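Local atomic coordinates of serine protease pet (Escherichia coli, PDB entry 4OM9), a protein that acts as a secreted serine protease and autotransporter enterotoxin of enteroaggregative strains, probably cleaving alpha-fodrin inside host cells. Residues R579-D584 with A599-N604; S649-G654 with A668-N673; I146-G151 with A173-I178; V191-D196 with T240-F245; L361-E366 with G384-G389. All coordinates share one frame; numbering follows the deposited sequence.

The five contacts sample two architectures. Contacts 3 and 4 belong to one antiparallel sheet of the PA-clan protease domain; their centres are about 9 Å apart, and strands 172-185 and 188-195, neighbours in that sheet, join them. The loop carrying D207 and S210, which has the GDSGS sequence expected around the catalytic serine of this family, lies beside contact 3. Contacts 1, 2 and 5 lie in the β-helix. Contacts 1 and 2, with centres about 9 Å apart, run into each other through strands 599-608 and 649-652, where V601 N probably bonds to K650 O at 2.7 Å. Contact 5 lies apart, its nearest atoms about 16 Å from contact 4 and about 22 Å from contact 1.

Contact 1: residues R579-D584 with A599-N604; sequences RKFRFD and ADVEGN
F581 and F583 pack against the strand beside them. F581 CE1 lies 3.5 Å from A599 CB, and F583 CE2 lies 3.7 Å from V601 CG1. M516 of strand 514-520 touches both rings and V601, so this face looks into the interior. Farther along, G603 CA sits off-centre over the F583 ring, 4.2 Å from its centroid. The backbones form a parallel ladder, with strand axes 4.8 Å apart and inclined by 13°; one rung is E602 N to F581 O. On the outer face R582 carries the polar contact. Its chain bends at chi2 (-64°), which turns the guanidinium over the neighbouring strand. There NH1 gives bonds to D600 O at 2.8 Å and to F581 O at 3.1 Å; both acceptors lie in the guanidinium plane, but each carbonyl is met from above its own plane. R582 NH2 makes a salt bridge to D600 OD1 at 2.9 Å, also from above the carboxylate. E602 covers one face of the guanidinium, its OE1 3.2 Å from R582 NE but well out of plane, a purely electrostatic pair. In-register parallel strands with an apolar inner face are characteristic of the right-handed β-helix of autotransporter passengers; here the outer face adds a salt-bridge network.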
# COMPACT_ATOMS: atom_id res chain seq x y z
N ARG A 579 1.21 0.62 0.77
CA ARG A 579 -0.07 0.86 1.40
C ARG A 579 0.06 2.00 2.39
O ARG A 579 1.12 2.16 2.99
CB ARG A 579 -0.58 -0.41 2.11
CG ARG A 579 -0.79 -1.58 1.16
CD ARG A 579 -1.85 -1.23 0.11
NE ARG A 579 -2.44 -2.42 -0.47
CZ ARG A 579 -2.94 -2.47 -1.71
NH1 ARG A 579 -2.92 -1.38 -2.46
NH2 ARG A 579 -3.46 -3.59 -2.19
N LYS A 580 -1.00 2.80 2.54
CA LYS A 580 -0.98 3.93 3.45
C LYS A 580 -1.68 3.59 4.77
O LYS A 580 -2.78 3.05 4.79
CB LYS A 580 -1.62 5.16 2.82
CG LYS A 580 -0.97 5.64 1.54
CD LYS A 580 0.26 6.49 1.80
CE LYS A 580 0.77 7.14 0.51
NZ LYS A 580 -0.28 7.99 -0.14
N PHE A 581 -1.01 3.87 5.86
CA PHE A 581 -1.59 3.71 7.17
C PHE A 581 -1.48 5.08 7.84
O PHE A 581 -0.35 5.60 8.11
CB PHE A 581 -0.88 2.61 7.97
CG PHE A 581 -0.74 1.31 7.22
CD1 PHE A 581 0.27 1.12 6.29
CD2 PHE A 581 -1.63 0.25 7.45
CE1 PHE A 581 0.40 -0.08 5.59
CE2 PHE A 581 -1.50 -0.96 6.76
CZ PHE A 581 -0.48 -1.12 5.83
N ARG A 582 -2.65 5.68 8.04
CA ARG A 582 -2.81 6.99 8.65
C ARG A 582 -3.73 6.86 9.84
O ARG A 582 -4.79 6.20 9.76
CB ARG A 582 -3.38 7.99 7.65
CG ARG A 582 -2.50 8.27 6.41
CD ARG A 582 -1.18 8.92 6.82
NE ARG A 582 -0.28 9.23 5.71
CZ ARG A 582 0.62 8.39 5.20
NH1 ARG A 582 0.73 7.15 5.68
NH2 ARG A 582 1.41 8.77 4.20
N PHE A 583 -3.35 7.50 10.94
CA PHE A 583 -4.16 7.50 12.15
C PHE A 583 -3.72 8.58 13.12
O PHE A 583 -2.54 8.91 13.17
CB PHE A 583 -4.08 6.13 12.83
CG PHE A 583 -2.68 5.66 13.07
CD1 PHE A 583 -1.97 6.09 14.19
CD2 PHE A 583 -2.06 4.80 12.17
CE1 PHE A 583 -0.66 5.68 14.39
CE2 PHE A 583 -0.78 4.38 12.37
CZ PHE A 583 -0.07 4.83 13.49
N ASP A 584 -4.65 9.13 13.89
CA ASP A 584 -4.26 10.12 14.88
C ASP A 584 -3.40 9.45 15.93
O ASP A 584 -2.33 9.95 16.27
CB ASP A 584 -5.48 10.78 15.51
CG ASP A 584 -6.23 11.63 14.52
OD1 ASP A 584 -5.55 12.21 13.65
OD2 ASP A 584 -7.48 11.70 14.59
N ALA A 599 5.02 -0.64 3.72
CA ALA A 599 4.05 0.13 4.49
C ALA A 599 4.54 1.57 4.63
O ALA A 599 5.71 1.83 4.90
CB ALA A 599 3.82 -0.49 5.87
N ASP A 600 3.62 2.50 4.42
CA ASP A 600 3.84 3.92 4.58
C ASP A 600 2.95 4.35 5.74
O ASP A 600 1.75 4.53 5.56
CB ASP A 600 3.50 4.66 3.28
CG ASP A 600 3.82 6.14 3.32
OD1 ASP A 600 3.58 6.82 4.34
OD2 ASP A 600 4.29 6.65 2.28
N VAL A 601 3.56 4.47 6.93
CA VAL A 601 2.82 4.67 8.17
C VAL A 601 3.01 6.05 8.75
O VAL A 601 4.14 6.50 8.92
CB VAL A 601 3.23 3.65 9.27
CG1 VAL A 601 2.30 3.80 10.46
CG2 VAL A 601 3.18 2.24 8.75
N GLU A 602 1.91 6.71 9.09
CA GLU A 602 1.96 8.02 9.67
C GLU A 602 0.90 8.23 10.76
O GLU A 602 -0.32 8.12 10.53
CB GLU A 602 1.81 9.07 8.59
CG GLU A 602 1.56 10.48 9.05
CD GLU A 602 1.96 11.52 8.00
OE1 GLU A 602 1.93 11.20 6.79
OE2 GLU A 602 2.34 12.65 8.41
N GLY A 603 1.39 8.53 11.95
CA GLY A 603 0.56 8.95 13.05
C GLY A 603 1.32 8.75 14.36
O GLY A 603 2.45 8.26 14.35
N ASN A 604 0.71 9.12 15.49
CA ASN A 604 1.40 9.01 16.77
C ASN A 604 1.24 7.67 17.48
O ASN A 604 0.15 7.14 17.57
CB ASN A 604 0.96 10.14 17.71
CG ASN A 604 1.60 11.45 17.32
OD1 ASN A 604 2.61 11.46 16.62
ND2 ASN A 604 1.01 12.57 17.75

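Contact 2: residues S649-G654 with A668-N673; sequences SKFTGG and AIVTLN
The ring of F651 meets V670 and L672 through its edge. With CG anti to the backbone N (chi1 177°), the ring is carried out on the buried face, where V670 CG1 lies 4.1 Å from CD2 and L672 CD2 lies 4.0 Å from CE2, both near the ring plane. The leucine side chain crosses the phenylalanine at about a right angle. On that same face S649 OG lies against A668 CB at 3.2 Å. I614 of strand 611-614 touches both F651 and V670 and thus continues the apolar packing across the interior.

The opposite face is built on two threonines. T652 and T671 lie side by side and point the same way, each having OG1 beside its backbone N (chi1 -64° and -57°) and the methyl anti to it. Their hydroxyls are 4.2 Å apart, and a water joins them, 2.7 Å from T652 OG1 and 2.8 Å from T671 OG1, while also donating to I669 O. The methyl of T652 is left to meet N673 ND2, at 3.6 Å. Between the two faces run the parallel backbone bonds, among them T671 N to F651 O at 2.8 Å.

The chemistry is thus divided by face: hydrocarbon edges pack inward, whereas outside, a shared water takes up the polar groups of two threonines lying side by side and gives one carbonyl a further donor.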
# COMPACT_ATOMS: atom_id res chain seq x y z
N SER A 649 10.38 0.88 4.02
CA SER A 649 9.24 1.14 4.89
C SER A 649 9.31 2.53 5.51
O SER A 649 10.41 3.07 5.71
CB SER A 649 9.17 0.09 6.00
OG SER A 649 10.28 0.22 6.86
N LYS A 650 8.16 3.11 5.81
CA LYS A 650 8.16 4.48 6.32
C LYS A 650 7.33 4.68 7.59
O LYS A 650 6.14 4.34 7.63
CB LYS A 650 7.63 5.45 5.27
CG LYS A 650 8.49 5.65 4.06
CD LYS A 650 8.04 6.91 3.35
CE LYS A 650 8.91 7.23 2.14
NZ LYS A 650 8.71 6.26 1.04
N PHE A 651 7.96 5.26 8.61
CA PHE A 651 7.18 5.76 9.73
C PHE A 651 7.44 7.24 9.93
O PHE A 651 8.58 7.71 9.91
CB PHE A 651 7.45 5.01 11.03
CG PHE A 651 6.70 5.58 12.20
CD1 PHE A 651 5.33 5.39 12.31
CD2 PHE A 651 7.34 6.36 13.15
CE1 PHE A 651 4.63 5.93 13.36
CE2 PHE A 651 6.64 6.91 14.20
CZ PHE A 651 5.29 6.70 14.31
N THR A 652 6.35 7.97 10.12
CA THR A 652 6.37 9.39 10.33
C THR A 652 5.42 9.73 11.47
O THR A 652 4.21 9.40 11.41
CB THR A 652 5.97 10.14 9.06
OG1 THR A 652 6.94 9.89 8.04
CG2 THR A 652 5.87 11.64 9.31
N GLY A 653 5.95 10.39 12.50
CA GLY A 653 5.15 10.80 13.65
C GLY A 653 5.96 10.79 14.93
O GLY A 653 7.13 11.14 14.93
N GLY A 654 5.33 10.41 16.03
CA GLY A 654 6.02 10.38 17.31
C GLY A 654 5.76 9.10 18.08
O GLY A 654 4.81 8.38 17.77
N ALA A 668 14.25 1.10 6.25
CA ALA A 668 13.21 1.92 6.87
C ALA A 668 13.60 3.40 6.88
O ALA A 668 14.76 3.75 7.08
CB ALA A 668 12.92 1.44 8.30
N ILE A 669 12.62 4.26 6.64
CA ILE A 669 12.83 5.70 6.74
C ILE A 669 11.84 6.29 7.74
O ILE A 669 10.64 6.43 7.45
CB ILE A 669 12.67 6.40 5.39
CG1 ILE A 669 13.65 5.79 4.38
CG2 ILE A 669 12.90 7.89 5.56
CD1 ILE A 669 13.60 6.43 3.01
N VAL A 670 12.38 6.62 8.91
CA VAL A 670 11.65 7.19 10.02
C VAL A 670 11.85 8.69 10.19
O VAL A 670 12.99 9.17 10.19
CB VAL A 670 12.05 6.52 11.33
CG1 VAL A 670 11.29 7.12 12.49
CG2 VAL A 670 11.84 5.01 11.24
N THR A 671 10.74 9.41 10.35
CA THR A 671 10.76 10.84 10.61
C THR A 671 10.00 11.22 11.89
O THR A 671 8.78 11.37 11.89
CB THR A 671 10.16 11.62 9.45
OG1 THR A 671 10.88 11.30 8.25
CG2 THR A 671 10.22 13.12 9.72
N LEU A 672 10.71 11.39 12.98
CA LEU A 672 10.06 11.75 14.22
C LEU A 672 9.81 13.25 14.25
O LEU A 672 10.64 14.02 14.73
CB LEU A 672 10.89 11.30 15.40
CG LEU A 672 11.19 9.80 15.36
CD1 LEU A 672 11.96 9.35 16.60
CD2 LEU A 672 9.91 8.99 15.20
N ASN A 673 8.65 13.66 13.73
CA ASN A 673 8.26 15.07 13.74
C ASN A 673 7.19 15.36 14.79
O ASN A 673 6.52 16.39 14.75
CB ASN A 673 7.79 15.52 12.35
CG ASN A 673 6.56 14.76 11.84
OD1 ASN A 673 5.96 13.95 12.55
ND2 ASN A 673 6.19 15.02 10.60
O HOH W 1 9.39 9.11 7.25

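Contact 3: residues I146-G151 with A173-I178; sequences IGFRVG and ASLFHI
F176 lies flat across the backbone of G147, its partner in an antiparallel hydrogen-bonded pair. From CB, chi1 of 64° swings CG between the backbone N and the carbonyl carbon and sends the ring over the facing strand. CG stands 3.6 Å from G147 O and CD2 is closer, at 3.3 Å; CE2, next to CD2, reaches F148 N at 3.4 Å. On the other flank CE1 approaches G147 N at 3.5 Å, and CZ ends 3.4 Å from G147 CA. That CA is 3.8 Å from the ring centroid and 26° off its normal, a CH-pi contact over the face, possible because glycine presents no side chain here. Beneath the ring, F176 N bonds to G147 O and G147 N to F176 O. On the other face of the sheet, L175 CD1 sits over one face of the F148 ring, 4.0 Å from its centroid. R149 NH1 gives a weak bond to S174 OG; its stronger partner is Y193 OH, while S174 OG also bonds to N201 O. Around the pair, Y193 of strand 188-195 stacks on F176, V212 of strand 211-216 touches F176 and R149, and helix 10-17 covers F148, V150 and A173 with L16 and A17.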
# COMPACT_ATOMS: atom_id res chain seq x y z
N ILE A 146 -6.35 -2.26 -33.45
CA ILE A 146 -5.72 -3.21 -32.55
C ILE A 146 -6.73 -3.57 -31.48
O ILE A 146 -7.54 -2.74 -31.07
CB ILE A 146 -4.44 -2.63 -31.88
CG1 ILE A 146 -3.46 -2.07 -32.93
CG2 ILE A 146 -3.76 -3.67 -31.00
CD1 ILE A 146 -2.98 -3.09 -33.94
N GLY A 147 -6.70 -4.81 -31.02
CA GLY A 147 -7.61 -5.20 -29.97
C GLY A 147 -7.15 -6.42 -29.21
O GLY A 147 -6.11 -6.99 -29.52
N PHE A 148 -7.96 -6.80 -28.23
CA PHE A 148 -7.65 -7.89 -27.33
C PHE A 148 -8.78 -8.89 -27.33
O PHE A 148 -9.96 -8.53 -27.45
CB PHE A 148 -7.46 -7.39 -25.89
CG PHE A 148 -6.19 -6.61 -25.66
CD1 PHE A 148 -4.99 -7.28 -25.42
CD2 PHE A 148 -6.20 -5.22 -25.64
CE1 PHE A 148 -3.79 -6.55 -25.18
CE2 PHE A 148 -5.02 -4.49 -25.41
CZ PHE A 148 -3.82 -5.16 -25.18
N ARG A 149 -8.43 -10.15 -27.13
CA ARG A 149 -9.43 -11.18 -26.99
C ARG A 149 -9.02 -12.10 -25.87
O ARG A 149 -7.85 -12.41 -25.71
CB ARG A 149 -9.59 -11.97 -28.27
CG ARG A 149 -10.72 -12.95 -28.22
CD ARG A 149 -10.36 -14.21 -28.98
NE ARG A 149 -9.63 -15.09 -28.08
CZ ARG A 149 -8.38 -15.47 -28.28
NH1 ARG A 149 -7.75 -15.09 -29.38
NH2 ARG A 149 -7.80 -16.27 -27.40
N VAL A 150 -9.99 -12.56 -25.11
CA VAL A 150 -9.71 -13.37 -23.96
C VAL A 150 -10.55 -14.65 -24.01
O VAL A 150 -11.76 -14.58 -24.29
CB VAL A 150 -9.99 -12.54 -22.71
CG1 VAL A 150 -10.61 -13.36 -21.60
CG2 VAL A 150 -8.76 -11.78 -22.30
N GLY A 151 -9.93 -15.80 -23.78
CA GLY A 151 -10.67 -17.05 -23.70
C GLY A 151 -9.83 -18.18 -23.13
O GLY A 151 -8.66 -17.99 -22.78
N ALA A 173 -4.97 -14.31 -22.93
CA ALA A 173 -5.30 -13.16 -23.76
C ALA A 173 -4.57 -13.19 -25.10
O ALA A 173 -3.43 -13.63 -25.18
CB ALA A 173 -4.97 -11.90 -23.04
N SER A 174 -5.24 -12.70 -26.13
CA SER A 174 -4.63 -12.55 -27.45
C SER A 174 -4.61 -11.09 -27.82
O SER A 174 -5.55 -10.36 -27.51
CB SER A 174 -5.37 -13.34 -28.51
OG SER A 174 -5.41 -14.72 -28.19
N LEU A 175 -3.52 -10.65 -28.44
CA LEU A 175 -3.43 -9.31 -28.96
C LEU A 175 -3.46 -9.42 -30.48
O LEU A 175 -2.81 -10.32 -31.03
CB LEU A 175 -2.16 -8.61 -28.49
CG LEU A 175 -1.81 -7.31 -29.22
CD1 LEU A 175 -2.65 -6.19 -28.67
CD2 LEU A 175 -0.30 -6.98 -29.11
N PHE A 176 -4.17 -8.53 -31.16
CA PHE A 176 -4.33 -8.69 -32.61
C PHE A 176 -4.42 -7.37 -33.37
O PHE A 176 -4.70 -6.32 -32.80
CB PHE A 176 -5.57 -9.55 -32.90
CG PHE A 176 -6.86 -8.92 -32.45
CD1 PHE A 176 -7.43 -7.87 -33.17
CD2 PHE A 176 -7.51 -9.38 -31.32
CE1 PHE A 176 -8.58 -7.28 -32.73
CE2 PHE A 176 -8.68 -8.80 -30.89
CZ PHE A 176 -9.22 -7.74 -31.60
N HIS A 177 -4.24 -7.45 -34.68
CA HIS A 177 -4.57 -6.35 -35.59
C HIS A 177 -5.61 -6.83 -36.60
O HIS A 177 -5.54 -7.97 -37.05
CB HIS A 177 -3.32 -5.84 -36.30
CG HIS A 177 -2.47 -6.92 -36.91
ND1 HIS A 177 -1.55 -7.63 -36.18
CD2 HIS A 177 -2.40 -7.38 -38.18
CE1 HIS A 177 -0.95 -8.51 -36.98
NE2 HIS A 177 -1.45 -8.38 -38.19
N ILE A 178 -6.56 -5.98 -36.96
CA ILE A 178 -7.58 -6.38 -37.93
C ILE A 178 -7.08 -6.32 -39.37
O ILE A 178 -6.68 -5.27 -39.86
CB ILE A 178 -8.85 -5.51 -37.83
CG1 ILE A 178 -9.43 -5.55 -36.42
CG2 ILE A 178 -9.89 -5.97 -38.88
CD1 ILE A 178 -10.85 -5.04 -36.34

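Contact 4: residues V191-D196 with T240-F245; sequences VEYEND and TYVTPF
The Y193 ring lies over T240 CB, which is 3.7 Å from the ring centroid and only 13° off the normal, a centred CH-pi contact. CG set between the backbone N and the carbonyl carbon (chi1 81°) carries the ring across toward the facing strand, where CD2 also meets V242 CG2 at 4.1 Å. T240 takes the face of the ring turned away from F176. T240 OG1 is bonded to T203 OG1. On the other face of the sheet E192 and Y241 run side by side, pointing the same way: E192 CG is 3.9 Å from Y241 CE2, and the carboxylate stands nearly perpendicular to the phenol ring (80°). E192 OE2 comes to 3.1 Å from Y241 OH, while its OE1 bonds to T179 OG1. The antiparallel backbones are joined at both hydrogen-bonded pairs, with V242 N to V191 O at 2.7 Å and Y193 N to T240 O at 2.8 Å. Strand 188-195 has strand 172-185 as its other neighbour, and strand 239-244 has strand 221-232, whose T228 touches T240 and whose I232 touches Y241. This curled sheet is consistent with a barrel of the chymotrypsin-like PA-clan fold.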
# COMPACT_ATOMS: atom_id res chain seq x y z
N VAL A 191 -15.42 -9.92 -39.34
CA VAL A 191 -14.15 -9.26 -39.11
C VAL A 191 -13.06 -10.30 -38.98
O VAL A 191 -13.23 -11.33 -38.34
CB VAL A 191 -14.21 -8.36 -37.88
CG1 VAL A 191 -12.82 -7.86 -37.48
CG2 VAL A 191 -15.14 -7.21 -38.14
N GLU A 192 -11.94 -10.03 -39.65
CA GLU A 192 -10.84 -10.97 -39.70
C GLU A 192 -9.65 -10.36 -39.01
O GLU A 192 -9.35 -9.18 -39.20
CB GLU A 192 -10.50 -11.32 -41.16
CG GLU A 192 -9.29 -12.24 -41.33
CD GLU A 192 -8.82 -12.31 -42.80
OE1 GLU A 192 -7.93 -11.52 -43.17
OE2 GLU A 192 -9.35 -13.13 -43.58
N TYR A 193 -8.98 -11.14 -38.16
CA TYR A 193 -7.79 -10.60 -37.52
C TYR A 193 -6.63 -11.59 -37.56
O TYR A 193 -6.80 -12.78 -37.82
CB TYR A 193 -8.09 -10.14 -36.08
CG TYR A 193 -8.14 -11.15 -34.92
CD1 TYR A 193 -7.04 -11.95 -34.61
CD2 TYR A 193 -9.23 -11.19 -34.06
CE1 TYR A 193 -7.06 -12.82 -33.53
CE2 TYR A 193 -9.27 -12.06 -32.95
CZ TYR A 193 -8.17 -12.87 -32.70
OH TYR A 193 -8.15 -13.75 -31.64
N GLU A 194 -5.46 -11.03 -37.29
CA GLU A 194 -4.22 -11.77 -37.19
C GLU A 194 -3.55 -11.37 -35.87
O GLU A 194 -3.58 -10.19 -35.49
CB GLU A 194 -3.33 -11.47 -38.39
CG GLU A 194 -1.96 -12.14 -38.39
CD GLU A 194 -1.13 -11.73 -39.61
OE1 GLU A 194 -0.41 -10.71 -39.51
OE2 GLU A 194 -1.22 -12.41 -40.65
N ASN A 195 -2.97 -12.34 -35.17
CA ASN A 195 -2.29 -12.03 -33.92
C ASN A 195 -0.97 -11.29 -34.10
O ASN A 195 -0.37 -11.33 -35.18
CB ASN A 195 -2.03 -13.30 -33.14
CG ASN A 195 -3.27 -13.82 -32.49
OD1 ASN A 195 -3.57 -13.49 -31.33
ND2 ASN A 195 -4.03 -14.61 -33.23
N ASP A 196 -0.55 -10.60 -33.05
CA ASP A 196 0.81 -10.08 -32.97
C ASP A 196 1.79 -11.23 -33.14
O ASP A 196 1.57 -12.32 -32.60
CB ASP A 196 1.02 -9.36 -31.63
CG ASP A 196 2.39 -8.71 -31.52
OD1 ASP A 196 2.52 -7.58 -32.02
OD2 ASP A 196 3.31 -9.32 -30.92
N THR A 240 -8.33 -15.15 -37.61
CA THR A 240 -9.53 -15.43 -36.83
C THR A 240 -10.71 -14.58 -37.30
O THR A 240 -10.57 -13.40 -37.60
CB THR A 240 -9.29 -15.19 -35.33
OG1 THR A 240 -8.22 -16.02 -34.88
CG2 THR A 240 -10.54 -15.52 -34.54
N TYR A 241 -11.89 -15.18 -37.35
CA TYR A 241 -13.05 -14.44 -37.77
C TYR A 241 -13.95 -14.15 -36.58
O TYR A 241 -14.21 -15.02 -35.76
CB TYR A 241 -13.81 -15.20 -38.86
CG TYR A 241 -12.91 -15.43 -40.04
CD1 TYR A 241 -11.98 -16.47 -40.02
CD2 TYR A 241 -12.94 -14.59 -41.14
CE1 TYR A 241 -11.13 -16.68 -41.06
CE2 TYR A 241 -12.08 -14.80 -42.20
CZ TYR A 241 -11.19 -15.85 -42.15
OH TYR A 241 -10.31 -16.09 -43.18
N VAL A 242 -14.38 -12.90 -36.50
CA VAL A 242 -15.28 -12.45 -35.46
C VAL A 242 -16.66 -12.11 -36.02
O VAL A 242 -16.79 -11.30 -36.94
CB VAL A 242 -14.74 -11.22 -34.75
CG1 VAL A 242 -15.58 -10.94 -33.51
CG2 VAL A 242 -13.26 -11.40 -34.41
N THR A 243 -17.68 -12.74 -35.44
CA THR A 243 -19.06 -12.34 -35.72
C THR A 243 -19.30 -10.98 -35.09
O THR A 243 -19.22 -10.85 -33.88
CB THR A 243 -20.07 -13.37 -35.18
OG1 THR A 243 -19.95 -14.58 -35.94
CG2 THR A 243 -21.51 -12.84 -35.27
N PRO A 244 -19.55 -9.96 -35.91
CA PRO A 244 -19.73 -8.59 -35.43
C PRO A 244 -20.93 -8.50 -34.50
O PRO A 244 -21.99 -9.05 -34.84
CB PRO A 244 -19.98 -7.79 -36.71
CG PRO A 244 -19.43 -8.65 -37.82
CD PRO A 244 -19.70 -10.05 -37.37
N PHE A 245 -20.78 -7.82 -33.37
CA PHE A 245 -21.91 -7.68 -32.44
C PHE A 245 -23.15 -7.13 -33.13
O PHE A 245 -23.08 -6.17 -33.89
CB PHE A 245 -21.56 -6.75 -31.27
CG PHE A 245 -22.77 -6.35 -30.46
CD1 PHE A 245 -23.29 -7.21 -29.51
CD2 PHE A 245 -23.41 -5.15 -30.69
CE1 PHE A 245 -24.42 -6.86 -28.78
CE2 PHE A 245 -24.53 -4.79 -29.97
CZ PHE A 245 -25.04 -5.65 -29.01

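Contact 5: residues L361-E366 with G384-G389; sequences LHKIGE and GTVILG
K363 and V386 meet inside a parallel β-helix, each from a different one of its sheets: strand 361-364 lies in one and strand 385-388 in another. The apolar part is brief. The lysine chain, bent at chi2 (-83°), slides past the valine in the opposite direction, bringing K363 CD to 3.8 Å from V386 CG2; L379 and T381 of strand 379-381 also touch this valine. Polar bonding is concentrated at the ammonium. K363 NZ bonds to G365 O at 3.0 Å, from above the carbonyl plane, and also to the carbonyls of G367 and N383, so the buried lysine fastens the turn after its own strand to the turn before strand 385-388. Three carbonyl oxygens together would probably stabilise the charge. Close backbone packing forms the third group. G384, where a CB would collide with K363 NZ, has its CA 3.5 Å from that nitrogen and 3.2 Å from E366 O. G365 O and G384 N approach to 3.1 Å, but the angle is too poor for a hydrogen bond. Solvent supplies a further bridge, from the turn to the strand: one water donates to E366 O at 2.8 Å and is hydrogen-bonded to T385 OG1 at 2.9 Å.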
# COMPACT_ATOMS: atom_id res chain seq x y z
N LEU A 361 -31.10 -13.72 -3.31
CA LEU A 361 -31.57 -12.48 -3.87
C LEU A 361 -30.42 -11.75 -4.59
O LEU A 361 -29.44 -11.32 -3.97
CB LEU A 361 -32.19 -11.62 -2.77
CG LEU A 361 -32.30 -10.10 -2.93
CD1 LEU A 361 -32.92 -9.72 -4.26
CD2 LEU A 361 -33.10 -9.51 -1.78
N HIS A 362 -30.54 -11.61 -5.91
CA HIS A 362 -29.53 -10.92 -6.73
C HIS A 362 -29.89 -9.46 -6.92
O HIS A 362 -30.87 -9.14 -7.60
CB HIS A 362 -29.37 -11.57 -8.11
CG HIS A 362 -28.73 -12.92 -8.07
ND1 HIS A 362 -28.30 -13.57 -9.21
CD2 HIS A 362 -28.44 -13.75 -7.04
CE1 HIS A 362 -27.77 -14.73 -8.88
NE2 HIS A 362 -27.85 -14.87 -7.56
N LYS A 363 -29.09 -8.58 -6.35
CA LYS A 363 -29.34 -7.15 -6.45
C LYS A 363 -28.30 -6.45 -7.35
O LYS A 363 -27.10 -6.49 -7.06
CB LYS A 363 -29.35 -6.53 -5.04
CG LYS A 363 -29.88 -5.11 -4.98
CD LYS A 363 -28.85 -4.05 -5.33
CE LYS A 363 -29.46 -2.66 -5.26
NZ LYS A 363 -28.55 -1.69 -5.93
N ILE A 364 -28.75 -5.80 -8.41
CA ILE A 364 -27.85 -4.98 -9.25
C ILE A 364 -28.47 -3.63 -9.47
O ILE A 364 -29.49 -3.29 -8.84
CB ILE A 364 -27.54 -5.61 -10.61
CG1 ILE A 364 -28.83 -5.76 -11.44
CG2 ILE A 364 -26.85 -6.93 -10.45
CD1 ILE A 364 -28.59 -6.31 -12.86
N GLY A 365 -27.85 -2.84 -10.35
CA GLY A 365 -28.30 -1.49 -10.60
C GLY A 365 -27.77 -0.51 -9.57
O GLY A 365 -27.28 -0.91 -8.50
N GLU A 366 -27.90 0.77 -9.86
CA GLU A 366 -27.22 1.78 -9.06
C GLU A 366 -27.99 2.30 -7.86
O GLU A 366 -27.41 2.94 -6.99
CB GLU A 366 -26.83 2.95 -9.96
CG GLU A 366 -25.73 2.60 -10.94
CD GLU A 366 -25.35 3.77 -11.80
OE1 GLU A 366 -25.73 3.79 -12.98
OE2 GLU A 366 -24.69 4.69 -11.28
N GLY A 384 -24.92 -0.32 -6.50
CA GLY A 384 -25.80 0.49 -5.69
C GLY A 384 -25.70 0.15 -4.20
O GLY A 384 -24.68 -0.40 -3.73
N THR A 385 -26.76 0.47 -3.46
CA THR A 385 -26.75 0.36 -2.01
C THR A 385 -27.78 -0.65 -1.52
O THR A 385 -28.90 -0.68 -1.99
CB THR A 385 -27.05 1.71 -1.35
OG1 THR A 385 -26.21 2.71 -1.92
CG2 THR A 385 -26.84 1.64 0.17
N VAL A 386 -27.38 -1.50 -0.58
CA VAL A 386 -28.31 -2.33 0.13
C VAL A 386 -28.19 -1.93 1.60
O VAL A 386 -27.11 -1.96 2.20
CB VAL A 386 -28.02 -3.82 -0.09
CG1 VAL A 386 -28.95 -4.68 0.80
CG2 VAL A 386 -28.21 -4.17 -1.55
N ILE A 387 -29.32 -1.50 2.17
CA ILE A 387 -29.33 -1.04 3.53
C ILE A 387 -29.94 -2.10 4.43
O ILE A 387 -31.00 -2.64 4.15
CB ILE A 387 -30.12 0.27 3.67
CG1 ILE A 387 -29.59 1.32 2.69
CG2 ILE A 387 -30.06 0.77 5.14
CD1 ILE A 387 -30.44 2.61 2.65
N LEU A 388 -29.23 -2.44 5.49
CA LEU A 388 -29.72 -3.44 6.42
C LEU A 388 -30.46 -2.73 7.50
O LEU A 388 -29.85 -2.04 8.30
CB LEU A 388 -28.56 -4.25 6.99
CG LEU A 388 -27.59 -4.73 5.92
CD1 LEU A 388 -26.45 -5.54 6.53
CD2 LEU A 388 -28.34 -5.55 4.86
N GLY A 389 -31.79 -2.86 7.51
CA GLY A 389 -32.61 -2.15 8.47
C GLY A 389 -33.12 -3.03 9.59
O GLY A 389 -33.93 -2.60 10.41
O HOH W 2 -27.45 3.77 -4.28